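Local coordinates for NimC/NimA family protein (Clostridium acetobutylicum, PDB 2IG6), which binds flavin mononucleotide and is probably an oxidoreductase related to the pyridoxamine 5'-phosphate oxidases and the NimA nitroimidazole-resistance proteins, at residues R46-V51 / K66-Q71. Sequence-based numbering, arbitrary orientation. Where two conformers were deposited one is given.
Sequences RPFGAV and KKCFKQ. With FMN (flavin mononucleotide), chain D.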
loop_
_atom_site.group_PDB
_atom_site.type_symbol
_atom_site.label_atom_id
_atom_site.label_comp_id
_atom_site.label_asym_id
_atom_site.label_seq_id
_atom_site.Cartn_x
_atom_site.Cartn_y
_atom_site.Cartn_z
ATOM N N ARG A 46 -2.296 0.861 -4.733
ATOM C CA ARG A 46 -1.536 0.910 -5.982
ATOM C C ARG A 46 -0.331 1.814 -5.792
ATOM O O ARG A 46 -0.351 2.664 -4.907
ATOM C CB ARG A 46 -2.410 1.410 -7.142
ATOM C CG ARG A 46 -2.608 2.918 -7.212
ATOM C CD ARG A 46 -3.586 3.383 -6.159
ATOM N NE ARG A 46 -4.942 2.937 -6.444
ATOM C CZ ARG A 46 -5.962 2.906 -5.586
ATOM N NH1 ARG A 46 -5.817 3.251 -4.319
ATOM N NH2 ARG A 46 -7.152 2.559 -6.018
ATOM N N PRO A 47 0.715 1.628 -6.613
ATOM C CA PRO A 47 1.873 2.515 -6.529
ATOM C C PRO A 47 1.569 3.916 -7.068
ATOM O O PRO A 47 0.855 4.077 -8.072
ATOM C CB PRO A 47 2.921 1.811 -7.395
ATOM C CG PRO A 47 2.181 0.956 -8.317
ATOM C CD PRO A 47 0.904 0.575 -7.633
ATOM N N PHE A 48 2.065 4.918 -6.349
ATOM C CA PHE A 48 2.057 6.323 -6.762
ATOM C C PHE A 48 3.510 6.810 -6.710
ATOM O O PHE A 48 4.363 6.206 -6.065
ATOM C CB PHE A 48 1.182 7.172 -5.815
ATOM C CG PHE A 48 -0.208 7.474 -6.338
ATOM C CD1 PHE A 48 -0.967 6.526 -6.999
ATOM C CD2 PHE A 48 -0.767 8.731 -6.140
ATOM C CE1 PHE A 48 -2.246 6.831 -7.471
ATOM C CE2 PHE A 48 -2.038 9.017 -6.563
ATOM C CZ PHE A 48 -2.775 8.087 -7.262
ATOM N N GLY A 49 3.825 7.907 -7.372
ATOM C CA GLY A 49 5.231 8.293 -7.426
ATOM C C GLY A 49 5.559 9.753 -7.629
ATOM O O GLY A 49 6.695 10.071 -7.902
ATOM N N ALA A 50 4.585 10.627 -7.492
ATOM C CA ALA A 50 4.821 12.053 -7.748
ATOM C C ALA A 50 4.281 12.749 -6.530
ATOM O O ALA A 50 3.182 12.434 -6.069
ATOM C CB ALA A 50 4.103 12.509 -9.002
ATOM N N VAL A 51 5.092 13.612 -5.952
ATOM C CA VAL A 51 4.649 14.483 -4.881
ATOM C C VAL A 51 5.291 15.819 -5.088
ATOM O O VAL A 51 6.406 15.926 -5.621
ATOM C CB VAL A 51 5.012 13.968 -3.435
ATOM C CG1 VAL A 51 4.178 12.786 -3.076
ATOM C CG2 VAL A 51 6.504 13.634 -3.318
ATOM N N LYS A 66 -9.749 7.807 -13.531
ATOM C CA LYS A 66 -9.309 6.577 -12.860
ATOM C C LYS A 66 -10.157 6.218 -11.649
ATOM O O LYS A 66 -10.679 7.096 -10.955
ATOM C CB LYS A 66 -7.867 6.714 -12.377
ATOM C CG LYS A 66 -6.824 6.785 -13.475
ATOM C CD LYS A 66 -5.455 6.841 -12.793
ATOM C CE LYS A 66 -4.285 6.951 -13.748
ATOM N NZ LYS A 66 -2.997 6.799 -12.992
ATOM N N LYS A 67 -10.255 4.917 -11.373
ATOM C CA LYS A 67 -10.961 4.428 -10.197
ATOM C C LYS A 67 -10.383 5.017 -8.902
ATOM O O LYS A 67 -11.129 5.376 -7.990
ATOM C CB LYS A 67 -10.934 2.875 -10.136
ATOM C CG LYS A 67 -11.764 2.204 -11.222
ATOM C CD LYS A 67 -11.696 0.661 -11.169
ATOM N N CYS A 68 -9.065 5.125 -8.819
ATOM C CA CYS A 68 -8.435 5.639 -7.610
ATOM C C CYS A 68 -8.898 7.070 -7.310
ATOM O O CYS A 68 -9.171 7.396 -6.160
ATOM C CB CYS A 68 -6.903 5.543 -7.664
ATOM S SG CYS A 68 -6.063 6.484 -8.967
ATOM N N PHE A 69 -9.007 7.900 -8.342
ATOM C CA PHE A 69 -9.486 9.269 -8.175
ATOM C C PHE A 69 -10.934 9.272 -7.689
ATOM O O PHE A 69 -11.290 9.952 -6.727
ATOM C CB PHE A 69 -9.412 10.027 -9.498
ATOM C CG PHE A 69 -9.931 11.429 -9.405
ATOM C CD1 PHE A 69 -9.114 12.442 -8.944
ATOM C CD2 PHE A 69 -11.224 11.734 -9.758
ATOM C CE1 PHE A 69 -9.589 13.723 -8.838
ATOM C CE2 PHE A 69 -11.712 13.033 -9.642
ATOM C CZ PHE A 69 -10.889 14.023 -9.185
ATOM N N LYS A 70 -11.778 8.488 -8.350
ATOM C CA LYS A 70 -13.194 8.446 -8.003
ATOM C C LYS A 70 -13.359 7.965 -6.551
ATOM O O LYS A 70 -14.216 8.459 -5.805
ATOM C CB LYS A 70 -13.946 7.541 -8.977
ATOM C CG LYS A 70 -13.978 8.106 -10.395
ATOM C CD LYS A 70 -14.347 7.080 -11.464
ATOM C CE LYS A 70 -14.448 7.774 -12.828
ATOM N NZ LYS A 70 -14.746 6.838 -13.951
ATOM N N GLN A 71 -12.519 7.025 -6.150
ATOM C CA GLN A 71 -12.533 6.526 -4.761
ATOM C C GLN A 71 -12.189 7.630 -3.772
ATOM O O GLN A 71 -12.793 7.713 -2.705
ATOM C CB GLN A 71 -11.590 5.333 -4.609
ATOM C CG GLN A 71 -12.135 4.086 -5.320
ATOM C CD GLN A 71 -11.092 3.060 -5.646
ATOM O OE1 GLN A 71 -9.989 3.062 -5.095
ATOM N NE2 GLN A 71 -11.437 2.150 -6.562
HETATM N N1 FMN D . -0.929 6.902 -10.918
HETATM C C2 FMN D . -1.356 8.150 -10.499
HETATM O O2 FMN D . -2.516 8.465 -10.717
HETATM N N3 FMN D . -0.494 8.992 -9.829
HETATM C C4 FMN D . 0.826 8.651 -9.620
HETATM O O4 FMN D . 1.539 9.324 -8.872
HETATM C C4A FMN D . 1.261 7.389 -10.040
HETATM N N5 FMN D . 2.583 7.014 -9.846
HETATM C C5A FMN D . 2.993 5.753 -10.238
HETATM C C6 FMN D . 4.312 5.363 -10.009
HETATM C C7 FMN D . 4.728 4.100 -10.401
HETATM C C7M FMN D . 6.168 3.743 -10.203
HETATM C C8 FMN D . 3.825 3.234 -11.025
HETATM C C8M FMN D . 4.176 1.801 -11.307
HETATM C C9 FMN D . 2.524 3.615 -11.276
HETATM C C9A FMN D . 2.092 4.894 -10.861
HETATM N N10 FMN D . 0.783 5.278 -11.091
HETATM C C10 FMN D . 0.373 6.542 -10.682
HETATM C "C1'" FMN D . -0.201 4.466 -11.880
HETATM C "C2'" FMN D . -1.180 3.744 -10.945
HETATM O "O2'" FMN D . -0.515 2.797 -10.102
HETATM C "C3'" FMN D . -2.224 3.063 -11.812
HETATM O "O3'" FMN D . -2.809 3.987 -12.734
HETATM C "C4'" FMN D . -3.313 2.392 -10.977
HETATM O "O4'" FMN D . -3.978 1.475 -11.813
HETATM C "C5'" FMN D . -4.340 3.402 -10.463
HETATM O "O5'" FMN D . -5.191 2.866 -9.456
HETATM P P FMN D . -6.647 2.320 -9.869
HETATM O O1P FMN D . -7.360 1.809 -8.674
HETATM O O2P FMN D . -6.428 1.222 -10.884
HETATM O O3P FMN D . -7.436 3.433 -10.529
#
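Arg46 meets Cys68 and Gln71 in a buried, largely ligand-mediated contact, in which the end of strand 42-48 and the first turn of helix 67-74 form two walls of the flavin mononucleotide (FMN) site. The axes of strand 46-48 and helix 67-71 run almost perpendicular, at 89°, and the cofactor touches both segments and bridges them. Bends at chi2 and chi3 fold the Arg46 chain round so that its guanidinium reaches the phosphate end. There Arg46 NE donates to the ester oxygen O5', in the guanidinium plane, while Arg46 NH2 makes a nearly straight bond of 2.8 Å to FMN O1P (174°). Arg46 NH2 also donates to Gln71 OE1 at 3.0 Å, less straight, with the donor tilted 27° from the amide carbonyl plane. Cys68 CB lies over one face of the same group, 3.4 Å from Arg46 NH2. On the strand side, NH1 is tied to Leu35 O and to the Thr37 hydroxyl, which also bonds Gln71 OE1, an anchorage on neighbouring strand 33-39 that would limit the rotation of both side chains. Lys66 occupies the N-cap position, and Cys68 N, in the first helical turn, donates to FMN O3P at 2.9 Å. The extended Lys66 chain carries NZ to both ribityl O3' and flavin O2. Phe48 lays its ring under the pyrimidine part of the flavin, FMN N3 standing 3.4 Å above the ring centre. Backbone bonds complete the grip: Gly49 N donates to O4 and ribityl O2' to Pro47 O, and Arg91 of the second subunit also bonds the cofactor. A cationic side chain and a helix start thus converge on one phosphate, whose negative charge probably draws the two segments together, and the helix dipole would be expected to add to that attraction.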